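Local coordinates for putative oxygenase (Streptomyces viridochromogenes Tue57, PDB 4XAA), which probably acts as an iron- and 2-oxoglutarate-dependent oxygenase of the phytanoyl-CoA dioxygenase family in orthosomycin antibiotic biosynthesis, at residues L6-A11 and A21-V26; E13-D18 and V187-V192; E40-R45 and D54-F59; T44-E49 and P67-V72. All blocks are in the same frame, centred on the assembly; numbering follows the deposited sequence.

Contact 1: L6-A11 and A21-V26; sequences LDRAAA and ANAGPV
Arg8, at the start of helix 8-18, reaches toward Ala23 on strand 20-25, an edge strand of the larger sheet of the double-stranded beta helix; helix and strand are consecutive elements packed against each other. From CB, Arg8 first runs with CG anti to the backbone N (chi1 177°), then bends at chi2 and chi3, and this double turn brings the guanidinium edge-on to the strand carbonyls. NE lies 4.3 Å from Ala23 CB and also gives its N-H to a water, which in turn donates to Ala23 O at 2.9 Å from the water oxygen. Further out, NH2 has the same carbonyl, Ala23 O, at the edge of the guanidinium and in its plane, but at 3.6 Å the two do not form a hydrogen bond; Pro25 O is farther off at the same edge, 4.2 Å from NH2. The Ala23 carbonyl is thus linked to the arginine through water. Leu95 and Phe99 of helix 90-100 also touch the Arg8 side chain.

Beyond the arginine, small apolar groups meet loosely. Ala11 and Ala21 point their methyls at each other, CB to CB 4.4 Å. At the chain's beginning, Leu6 CD2 reaches the ring of Pro25. Each segment also makes a local bond of its own: Asp7 caps the helix, taking Ala10 N from above its carboxylate plane, and Asn22 forms an Asx turn in which OD1 accepts from Gly24 N at 2.8 Å. The tightest approach between the segments belongs to Ala21 CB, 3.2 Å from Ala11 O.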
# COMPACT_ATOMS: atom_id res chain seq x y z
N LEU A 6 -14.73 -0.95 -15.32
CA LEU A 6 -14.85 -0.24 -14.06
C LEU A 6 -16.13 -0.71 -13.39
O LEU A 6 -17.22 -0.53 -13.93
CB LEU A 6 -14.87 1.27 -14.26
CG LEU A 6 -13.48 1.88 -14.41
CD1 LEU A 6 -13.54 3.21 -15.10
CD2 LEU A 6 -12.85 2.04 -13.05
N ASP A 7 -15.99 -1.36 -12.24
CA ASP A 7 -17.10 -2.04 -11.61
C ASP A 7 -16.90 -2.02 -10.10
O ASP A 7 -16.46 -3.00 -9.51
CB ASP A 7 -17.22 -3.48 -12.15
CG ASP A 7 -18.49 -4.18 -11.69
OD1 ASP A 7 -19.20 -3.66 -10.81
OD2 ASP A 7 -18.77 -5.29 -12.20
N ARG A 8 -17.21 -0.88 -9.50
CA ARG A 8 -17.08 -0.67 -8.07
C ARG A 8 -17.72 -1.78 -7.24
O ARG A 8 -17.11 -2.31 -6.32
CB ARG A 8 -17.68 0.67 -7.69
CG ARG A 8 -17.67 0.98 -6.22
CD ARG A 8 -16.27 1.04 -5.63
NE ARG A 8 -15.30 1.80 -6.42
CZ ARG A 8 -15.16 3.13 -6.37
NH1 ARG A 8 -15.97 3.84 -5.60
NH2 ARG A 8 -14.22 3.73 -7.10
N ALA A 9 -18.95 -2.15 -7.58
CA ALA A 9 -19.66 -3.15 -6.80
C ALA A 9 -18.93 -4.50 -6.82
O ALA A 9 -18.76 -5.13 -5.77
CB ALA A 9 -21.08 -3.30 -7.31
N ALA A 10 -18.51 -4.95 -8.00
CA ALA A 10 -17.73 -6.18 -8.13
C ALA A 10 -16.38 -6.08 -7.41
O ALA A 10 -15.87 -7.08 -6.90
CB ALA A 10 -17.50 -6.51 -9.58
N ALA A 11 -15.81 -4.88 -7.38
CA ALA A 11 -14.55 -4.66 -6.72
C ALA A 11 -14.73 -4.79 -5.20
O ALA A 11 -13.88 -5.37 -4.51
CB ALA A 11 -13.99 -3.32 -7.09
N ALA A 21 -8.68 -5.63 -3.57
CA ALA A 21 -9.18 -5.28 -4.90
C ALA A 21 -8.60 -3.98 -5.45
O ALA A 21 -8.38 -3.03 -4.71
CB ALA A 21 -10.69 -5.20 -4.89
N ASN A 22 -8.36 -3.94 -6.75
CA ASN A 22 -8.05 -2.68 -7.42
C ASN A 22 -9.34 -1.96 -7.73
O ASN A 22 -10.14 -2.44 -8.52
CB ASN A 22 -7.25 -2.92 -8.70
CG ASN A 22 -6.75 -1.63 -9.31
OD1 ASN A 22 -7.18 -0.53 -8.95
ND2 ASN A 22 -5.82 -1.75 -10.26
N ALA A 23 -9.54 -0.80 -7.11
CA ALA A 23 -10.77 -0.03 -7.27
C ALA A 23 -10.68 1.00 -8.39
O ALA A 23 -11.63 1.72 -8.67
CB ALA A 23 -11.13 0.67 -5.98
N GLY A 24 -9.52 1.08 -9.03
CA GLY A 24 -9.31 2.08 -10.06
C GLY A 24 -9.15 3.46 -9.46
O GLY A 24 -8.98 3.60 -8.26
N PRO A 25 -9.19 4.49 -10.32
CA PRO A 25 -9.00 5.89 -9.94
C PRO A 25 -10.05 6.38 -8.95
O PRO A 25 -11.21 5.96 -8.97
CB PRO A 25 -9.11 6.63 -11.26
CG PRO A 25 -8.80 5.61 -12.31
CD PRO A 25 -9.37 4.33 -11.77
N VAL A 26 -9.61 7.27 -8.07
CA VAL A 26 -10.44 7.79 -7.00
C VAL A 26 -10.28 9.30 -6.97
O VAL A 26 -11.25 10.04 -6.86
CB VAL A 26 -10.05 7.21 -5.63
CG1 VAL A 26 -10.79 7.92 -4.52
CG2 VAL A 26 -10.31 5.73 -5.59
O HOH W 1 -14.28 0.63 -9.26

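Contact 2: E13-D18 and V187-V192; sequences ERFRRD and VVVHDV
Phe15 carries this contact across to Val189, His190 and Asp191, and the residues of helix 13-18 before and after it face elsewhere. Glu13 comes first and gathers two arginines on one oxygen: its OE2 lies 2.7 Å from Arg16 NH2 and 3.0 Å from Arg17 NH2, a salt-bridge network away from the strand.

Phe15 then points at the strand. With CG anti to the backbone N (chi1 171°), the ring projects from the helix and crosses the Val189 side chain at about a right angle. CE1 does most of the touching: it sits 3.5 Å from Val189 CG2, which comes in obliquely, and 3.3 Å from Asp191 N, which lies at the ring edge near its plane. Asp191 CB is 4.0 Å from the same CE1. Over one face of the ring, offset toward the rim, rests a water that donates both to Phe15 O and to Asp191 OD2, tying the helix backbone to the carboxylate. The strongest partner of that carboxylate is Arg134 N, on OD2, while OD1 accepts from Arg193 N.

On the far side of the strand His190 turns its ring toward the nickel site, where its NE2 bonds to Asp127, a metal ligand. The axes of helix residues 13-18 and strand residues 187-191 approach to 8.4 Å, at 31° to each other, with strands 20-25 and 136-142 flanking strand 186-191 in the sheet and Phe99 of helix 90-100 also touching Val189.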
# COMPACT_ATOMS: atom_id res chain seq x y z
N GLU A 13 -17.04 -6.59 -3.88
CA GLU A 13 -17.30 -8.01 -3.71
C GLU A 13 -16.00 -8.79 -3.68
O GLU A 13 -15.84 -9.70 -2.87
CB GLU A 13 -18.22 -8.53 -4.81
CG GLU A 13 -18.71 -9.95 -4.56
CD GLU A 13 -19.56 -10.06 -3.30
OE1 GLU A 13 -20.48 -9.23 -3.14
OE2 GLU A 13 -19.32 -10.97 -2.48
N ARG A 14 -15.06 -8.43 -4.55
CA ARG A 14 -13.77 -9.11 -4.57
C ARG A 14 -12.98 -8.80 -3.30
O ARG A 14 -12.23 -9.65 -2.80
CB ARG A 14 -12.96 -8.72 -5.80
CG ARG A 14 -13.46 -9.32 -7.11
CD ARG A 14 -12.43 -9.24 -8.23
NE ARG A 14 -11.79 -7.93 -8.26
CZ ARG A 14 -12.27 -6.88 -8.91
NH1 ARG A 14 -13.41 -6.99 -9.60
NH2 ARG A 14 -11.61 -5.72 -8.88
N PHE A 15 -13.12 -7.58 -2.78
CA PHE A 15 -12.49 -7.22 -1.52
C PHE A 15 -13.01 -8.14 -0.43
O PHE A 15 -12.25 -8.66 0.37
CB PHE A 15 -12.76 -5.76 -1.15
CG PHE A 15 -12.32 -5.40 0.24
CD1 PHE A 15 -10.96 -5.31 0.55
CD2 PHE A 15 -13.25 -5.13 1.23
CE1 PHE A 15 -10.55 -4.96 1.85
CE2 PHE A 15 -12.84 -4.77 2.54
CZ PHE A 15 -11.50 -4.70 2.84
N ARG A 16 -14.32 -8.33 -0.41
CA ARG A 16 -14.96 -9.08 0.64
C ARG A 16 -14.57 -10.56 0.55
O ARG A 16 -14.41 -11.24 1.55
CB ARG A 16 -16.48 -8.91 0.55
CG ARG A 16 -17.20 -9.25 1.82
CD ARG A 16 -18.71 -9.34 1.60
NE ARG A 16 -19.08 -10.34 0.60
CZ ARG A 16 -18.87 -11.65 0.73
NH1 ARG A 16 -18.27 -12.14 1.81
NH2 ARG A 16 -19.25 -12.47 -0.24
N ARG A 17 -14.40 -11.03 -0.67
CA ARG A 17 -14.17 -12.44 -0.93
C ARG A 17 -12.69 -12.81 -0.92
O ARG A 17 -12.30 -13.73 -0.22
CB ARG A 17 -14.78 -12.83 -2.28
CG ARG A 17 -14.59 -14.29 -2.65
CD ARG A 17 -15.11 -14.57 -4.05
NE ARG A 17 -16.32 -13.80 -4.33
CZ ARG A 17 -17.53 -14.08 -3.84
NH1 ARG A 17 -17.69 -15.13 -3.03
NH2 ARG A 17 -18.57 -13.32 -4.15
N ASP A 18 -11.88 -12.10 -1.70
CA ASP A 18 -10.45 -12.41 -1.80
C ASP A 18 -9.58 -11.63 -0.82
O ASP A 18 -8.42 -11.99 -0.63
CB ASP A 18 -9.95 -12.14 -3.22
CG ASP A 18 -10.81 -12.79 -4.25
OD1 ASP A 18 -11.43 -13.81 -3.89
OD2 ASP A 18 -10.87 -12.28 -5.39
N VAL A 187 -6.28 2.84 -6.90
CA VAL A 187 -6.28 2.66 -5.47
C VAL A 187 -6.62 1.21 -5.18
O VAL A 187 -7.71 0.74 -5.52
CB VAL A 187 -7.27 3.59 -4.77
CG1 VAL A 187 -7.33 3.27 -3.30
CG2 VAL A 187 -6.86 5.04 -4.99
N VAL A 188 -5.67 0.49 -4.59
CA VAL A 188 -5.89 -0.88 -4.18
C VAL A 188 -6.34 -0.86 -2.75
O VAL A 188 -5.79 -0.11 -1.95
CB VAL A 188 -4.63 -1.72 -4.32
CG1 VAL A 188 -4.88 -3.16 -3.90
CG2 VAL A 188 -4.13 -1.64 -5.75
N VAL A 189 -7.35 -1.65 -2.42
CA VAL A 189 -7.75 -1.74 -1.04
C VAL A 189 -7.63 -3.20 -0.59
O VAL A 189 -8.10 -4.11 -1.26
CB VAL A 189 -9.17 -1.17 -0.85
CG1 VAL A 189 -9.92 -1.26 -2.14
CG2 VAL A 189 -9.92 -1.85 0.28
N HIS A 190 -6.93 -3.42 0.51
CA HIS A 190 -6.78 -4.79 0.98
C HIS A 190 -6.99 -4.88 2.47
O HIS A 190 -6.68 -3.95 3.24
CB HIS A 190 -5.43 -5.39 0.56
CG HIS A 190 -4.24 -4.78 1.23
ND1 HIS A 190 -3.58 -3.68 0.73
CD2 HIS A 190 -3.56 -5.15 2.34
CE1 HIS A 190 -2.56 -3.39 1.51
NE2 HIS A 190 -2.52 -4.27 2.50
N ASP A 191 -7.56 -6.01 2.86
CA ASP A 191 -7.86 -6.27 4.26
C ASP A 191 -6.54 -6.42 5.03
O ASP A 191 -5.58 -6.97 4.50
CB ASP A 191 -8.74 -7.51 4.36
CG ASP A 191 -9.37 -7.68 5.71
OD1 ASP A 191 -8.61 -7.67 6.71
OD2 ASP A 191 -10.62 -7.81 5.78
N VAL A 192 -6.46 -5.91 6.25
CA VAL A 192 -5.20 -5.99 6.98
C VAL A 192 -4.85 -7.42 7.36
O VAL A 192 -3.72 -7.71 7.71
CB VAL A 192 -5.20 -5.14 8.27
CG1 VAL A 192 -5.15 -3.66 7.95
CG2 VAL A 192 -6.41 -5.48 9.11
O HOH W 2 -12.56 -7.97 3.43

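Contact 3: E40-R45 and D54-F59; sequences ERLITR and DDYWNF
A single tyrosine reaching from a strand to a helix backbone makes this buried contact: Tyr56, the first residue of strand 56-59, extends to Leu42 on helix 29-47. The strand is an outermost member of the larger antiparallel sheet of the double-stranded beta helix, and the helix packs against that end of it.

Tyr56 CG stands anti to its own carbonyl carbon (chi1 -77°), which aims the ring at the helix. There it meets Leu42 at about a right angle, side chain across side chain. The Leu42 carbonyl oxygen lies in the plane of the ring at its edge, 3.3 Å from Tyr56 CE2, while Leu42 CD2 comes to 3.7 Å from the hydroxyl OH. Tyr56 OH and Leu42 O, 3.0 Å apart, are placed for a hydrogen bond, although the phenol proton has another acceptor within reach. The hydroxyl thus lies beside a helix carbonyl and a leucine methyl, with a modelled water close by, at a distance from OH too short to be trusted.

Arg45, one turn further along the helix, brings CD to 4.4 Å from Tyr56 OH. Its NH1 finds its main partner in Asp79 O. Leu51 and Phe46 also touch the tyrosine side chain, and Leu69 of the neighbouring strand packs on it too. The same water sits in the plane of the Arg45 guanidinium, where NH1 gives it a weak bond of 3.3 Å.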
# COMPACT_ATOMS: atom_id res chain seq x y z
N GLU A 40 8.15 12.47 -4.38
CA GLU A 40 9.50 12.55 -4.90
C GLU A 40 10.32 13.55 -4.10
O GLU A 40 11.48 13.28 -3.76
CB GLU A 40 9.50 12.94 -6.38
CG GLU A 40 8.88 11.89 -7.28
CD GLU A 40 9.01 12.25 -8.76
OE1 GLU A 40 9.96 12.98 -9.09
OE2 GLU A 40 8.16 11.80 -9.57
N ARG A 41 9.73 14.69 -3.76
CA ARG A 41 10.44 15.66 -2.94
C ARG A 41 10.86 15.06 -1.60
O ARG A 41 11.91 15.41 -1.05
CB ARG A 41 9.59 16.90 -2.71
CG ARG A 41 10.33 18.00 -1.99
CD ARG A 41 9.67 19.35 -2.21
NE ARG A 41 8.57 19.58 -1.29
CZ ARG A 41 7.29 19.41 -1.61
NH1 ARG A 41 6.96 19.02 -2.83
NH2 ARG A 41 6.34 19.64 -0.70
N LEU A 42 10.05 14.16 -1.07
CA LEU A 42 10.40 13.50 0.16
C LEU A 42 11.58 12.58 -0.08
O LEU A 42 12.51 12.50 0.75
CB LEU A 42 9.21 12.71 0.71
CG LEU A 42 8.12 13.54 1.36
CD1 LEU A 42 6.96 12.64 1.71
CD2 LEU A 42 8.67 14.23 2.59
N ILE A 43 11.55 11.89 -1.22
CA ILE A 43 12.51 10.85 -1.50
C ILE A 43 13.87 11.45 -1.83
O ILE A 43 14.89 10.96 -1.36
CB ILE A 43 12.05 9.94 -2.65
CG1 ILE A 43 10.85 9.10 -2.22
CG2 ILE A 43 13.15 8.99 -3.05
CD1 ILE A 43 10.04 8.57 -3.39
N THR A 44 13.88 12.51 -2.63
CA THR A 44 15.15 13.10 -3.03
C THR A 44 15.95 13.66 -1.86
O THR A 44 17.16 13.82 -1.97
CB THR A 44 14.97 14.24 -4.05
OG1 THR A 44 14.35 15.35 -3.41
CG2 THR A 44 14.12 13.80 -5.22
N ARG A 45 15.29 13.97 -0.74
CA ARG A 45 16.02 14.45 0.43
C ARG A 45 16.90 13.35 0.99
O ARG A 45 18.03 13.57 1.41
CB ARG A 45 15.07 14.96 1.51
CG ARG A 45 14.42 16.27 1.16
CD ARG A 45 13.24 16.56 2.07
NE ARG A 45 12.58 17.81 1.70
CZ ARG A 45 11.44 18.24 2.22
NH1 ARG A 45 10.81 17.52 3.14
NH2 ARG A 45 10.93 19.39 1.82
N ASP A 54 14.44 8.82 11.53
CA ASP A 54 13.82 7.61 12.01
C ASP A 54 12.71 7.14 11.08
O ASP A 54 12.58 5.94 10.83
CB ASP A 54 13.28 7.81 13.42
CG ASP A 54 13.07 6.49 14.15
OD1 ASP A 54 14.08 5.88 14.59
OD2 ASP A 54 11.88 6.07 14.27
N ASP A 55 11.92 8.08 10.57
CA ASP A 55 10.84 7.75 9.64
C ASP A 55 11.29 7.30 8.25
O ASP A 55 10.50 6.73 7.50
CB ASP A 55 9.89 8.94 9.50
CG ASP A 55 9.10 9.20 10.76
OD1 ASP A 55 8.72 8.19 11.40
OD2 ASP A 55 8.90 10.39 11.11
N TYR A 56 12.54 7.55 7.89
CA TYR A 56 13.06 7.05 6.61
C TYR A 56 13.68 5.65 6.77
O TYR A 56 14.86 5.52 7.11
CB TYR A 56 14.08 8.02 6.03
CG TYR A 56 13.49 9.26 5.40
CD1 TYR A 56 12.76 10.17 6.15
CD2 TYR A 56 13.68 9.53 4.05
CE1 TYR A 56 12.24 11.30 5.58
CE2 TYR A 56 13.15 10.68 3.47
CZ TYR A 56 12.44 11.55 4.24
OH TYR A 56 11.91 12.69 3.68
N TRP A 57 12.88 4.61 6.53
CA TRP A 57 13.35 3.24 6.69
C TRP A 57 14.15 2.79 5.49
O TRP A 57 13.67 2.87 4.35
CB TRP A 57 12.19 2.27 6.88
CG TRP A 57 11.38 2.52 8.09
CD1 TRP A 57 11.45 3.59 8.92
CD2 TRP A 57 10.33 1.69 8.59
NE1 TRP A 57 10.53 3.47 9.91
CE2 TRP A 57 9.82 2.31 9.74
CE3 TRP A 57 9.76 0.48 8.17
CZ2 TRP A 57 8.77 1.77 10.48
CZ3 TRP A 57 8.73 -0.07 8.91
CH2 TRP A 57 8.24 0.59 10.06
N ASN A 58 15.35 2.29 5.75
CA ASN A 58 16.29 1.92 4.70
C ASN A 58 17.15 0.71 5.09
O ASN A 58 17.36 0.44 6.27
CB ASN A 58 17.20 3.10 4.37
CG ASN A 58 18.02 3.56 5.58
OD1 ASN A 58 19.15 3.11 5.78
ND2 ASN A 58 17.45 4.45 6.38
N PHE A 59 17.64 -0.04 4.11
CA PHE A 59 18.65 -1.05 4.40
C PHE A 59 19.95 -0.73 3.69
O PHE A 59 19.96 -0.10 2.63
CB PHE A 59 18.16 -2.45 4.03
CG PHE A 59 17.79 -2.63 2.58
CD1 PHE A 59 18.75 -2.96 1.64
CD2 PHE A 59 16.47 -2.53 2.17
CE1 PHE A 59 18.42 -3.16 0.32
CE2 PHE A 59 16.14 -2.72 0.85
CZ PHE A 59 17.11 -3.04 -0.07
O HOH W 3 11.63 14.83 4.88

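Contact 4: T44-E49 and P67-V72; sequences TRFTDE and PVLYRV
Phe46, near the end of helix 29-47, packs on Leu69 and Pro67 of the 67-72 segment, and nearly all of the contact is apolar. Strand 68-72 lies next to the outermost strand 56-59 in the larger antiparallel sheet of the double-stranded beta helix. With CG anti to the backbone N (chi1 -178°), Phe46 presents its ring face to Leu69. Leu69 CB lies over the ring in a CH-pi contact, 4.0 Å from the centroid and 24° off the normal, somewhat toward the rim, where it is 3.7 Å from Phe46 CD1. The two side chains slide past each other in opposite directions, and both leucine branches touch: CD1 rests 4.0 Å from Phe46 CD2, and CD2 sits 3.9 Å from Phe46 CB.

The ring edge meets Pro67. Pro67 O lies in the ring plane, 3.7 Å from Phe46 CE1, and the proline CB is 4.2 Å from Phe46 CZ, so this rim touches both a carbonyl and the pyrrolidine ring. Asn58 of the adjacent strand also touches the phenylalanine side chain.

Polar interactions stay within the helix end or lead outside the two segments. Thr44 O accepts from both Asp48 N and Glu49 N as the helix runs out. Arg52 makes a cation-pi contact with Phe46 and also gives NH1 to Phe46 O.

With no hydrogen bond between the segments, the helix end is held to strand 68-72 by the fit of an aromatic face on a leucine and of its edge against Pro67, while Arg52 probably polarises and steadies the ring from outside the two segments.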
# COMPACT_ATOMS: atom_id res chain seq x y z
N THR A 44 13.88 12.51 -2.63
CA THR A 44 15.15 13.10 -3.03
C THR A 44 15.95 13.66 -1.86
O THR A 44 17.16 13.82 -1.97
CB THR A 44 14.97 14.24 -4.05
OG1 THR A 44 14.35 15.35 -3.41
CG2 THR A 44 14.12 13.80 -5.22
N ARG A 45 15.29 13.97 -0.74
CA ARG A 45 16.02 14.45 0.43
C ARG A 45 16.90 13.35 0.99
O ARG A 45 18.03 13.57 1.41
CB ARG A 45 15.07 14.96 1.51
CG ARG A 45 14.42 16.27 1.16
CD ARG A 45 13.24 16.56 2.07
NE ARG A 45 12.58 17.81 1.70
CZ ARG A 45 11.44 18.24 2.22
NH1 ARG A 45 10.81 17.52 3.14
NH2 ARG A 45 10.93 19.39 1.82
N PHE A 46 16.36 12.14 0.99
CA PHE A 46 17.12 11.00 1.41
C PHE A 46 18.21 10.69 0.39
O PHE A 46 19.40 10.60 0.72
CB PHE A 46 16.22 9.78 1.58
CG PHE A 46 16.95 8.56 2.05
CD1 PHE A 46 17.57 7.72 1.15
CD2 PHE A 46 17.02 8.27 3.41
CE1 PHE A 46 18.25 6.61 1.59
CE2 PHE A 46 17.70 7.16 3.84
CZ PHE A 46 18.31 6.32 2.93
N THR A 47 17.78 10.50 -0.85
CA THR A 47 18.64 9.96 -1.89
C THR A 47 19.70 10.93 -2.35
O THR A 47 20.84 10.55 -2.60
CB THR A 47 17.83 9.55 -3.11
OG1 THR A 47 17.28 10.72 -3.72
CG2 THR A 47 16.71 8.59 -2.72
N ASP A 48 19.33 12.20 -2.49
CA ASP A 48 20.21 13.14 -3.16
C ASP A 48 20.89 14.07 -2.17
O ASP A 48 22.05 14.43 -2.36
CB ASP A 48 19.43 13.93 -4.20
CG ASP A 48 18.87 13.05 -5.30
OD1 ASP A 48 19.36 11.90 -5.44
OD2 ASP A 48 17.94 13.48 -6.02
N GLU A 49 20.17 14.43 -1.12
CA GLU A 49 20.61 15.46 -0.18
C GLU A 49 21.07 14.87 1.15
O GLU A 49 21.56 15.58 2.01
CB GLU A 49 19.48 16.48 0.04
CG GLU A 49 19.08 17.23 -1.24
CD GLU A 49 17.79 18.04 -1.10
OE1 GLU A 49 17.30 18.22 0.03
OE2 GLU A 49 17.27 18.49 -2.15
N PRO A 67 22.44 3.66 1.05
CA PRO A 67 21.41 2.71 1.49
C PRO A 67 20.13 2.77 0.62
O PRO A 67 19.89 3.76 -0.08
CB PRO A 67 21.11 3.14 2.93
CG PRO A 67 22.24 3.98 3.34
CD PRO A 67 22.77 4.64 2.10
N VAL A 68 19.33 1.72 0.68
CA VAL A 68 18.10 1.68 -0.10
C VAL A 68 16.93 2.11 0.76
O VAL A 68 16.59 1.44 1.74
CB VAL A 68 17.83 0.28 -0.68
CG1 VAL A 68 16.45 0.21 -1.32
CG2 VAL A 68 18.90 -0.09 -1.69
N LEU A 69 16.33 3.24 0.40
CA LEU A 69 15.11 3.72 1.04
C LEU A 69 13.94 2.85 0.59
O LEU A 69 13.79 2.59 -0.60
CB LEU A 69 14.87 5.19 0.68
CG LEU A 69 13.65 5.88 1.31
CD1 LEU A 69 13.81 5.99 2.82
CD2 LEU A 69 13.45 7.25 0.69
N TYR A 70 13.13 2.37 1.53
CA TYR A 70 11.95 1.59 1.16
C TYR A 70 10.68 2.06 1.87
O TYR A 70 9.59 1.63 1.52
CB TYR A 70 12.17 0.09 1.40
CG TYR A 70 12.43 -0.31 2.84
CD1 TYR A 70 11.38 -0.61 3.70
CD2 TYR A 70 13.73 -0.42 3.32
CE1 TYR A 70 11.62 -1.00 5.01
CE2 TYR A 70 13.97 -0.80 4.62
CZ TYR A 70 12.92 -1.08 5.47
OH TYR A 70 13.17 -1.47 6.77
N ARG A 71 10.81 2.96 2.84
CA ARG A 71 9.62 3.51 3.47
C ARG A 71 9.84 4.88 4.10
O ARG A 71 10.90 5.17 4.64
CB ARG A 71 9.08 2.55 4.53
CG ARG A 71 7.72 2.92 5.08
CD ARG A 71 7.39 2.00 6.19
NE ARG A 71 6.02 2.08 6.70
CZ ARG A 71 5.06 1.21 6.40
NH1 ARG A 71 5.30 0.19 5.57
NH2 ARG A 71 3.86 1.34 6.92
N VAL A 72 8.83 5.72 3.98
CA VAL A 72 8.72 6.90 4.79
C VAL A 72 7.53 6.70 5.72
O VAL A 72 6.39 6.63 5.28
CB VAL A 72 8.56 8.16 3.97
CG1 VAL A 72 8.60 9.37 4.89
CG2 VAL A 72 9.67 8.25 2.94

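How the contacts relate
From the N terminus, contact 1 closes a short loop as helix 8-18 meets strand 20-25. Contact 2 starts on the same helix but closes only at strand 186-191, so the two cross along the chain; their strands are neighbours, joined by bonds such as Ala21 N to Val189 O. Within the long loop closed by contact 2 nest contacts 3 and 4. Both start from the C-terminal part of helix 29-47, sharing Thr44 and Arg45, and close in turn on the adjacent strands 56-59 and 68-72. These two pairs sit on opposite sides of the chain's centre, at the two ends of one seven-stranded sheet, with contacts 1 and 3 about 30 Å apart between centres.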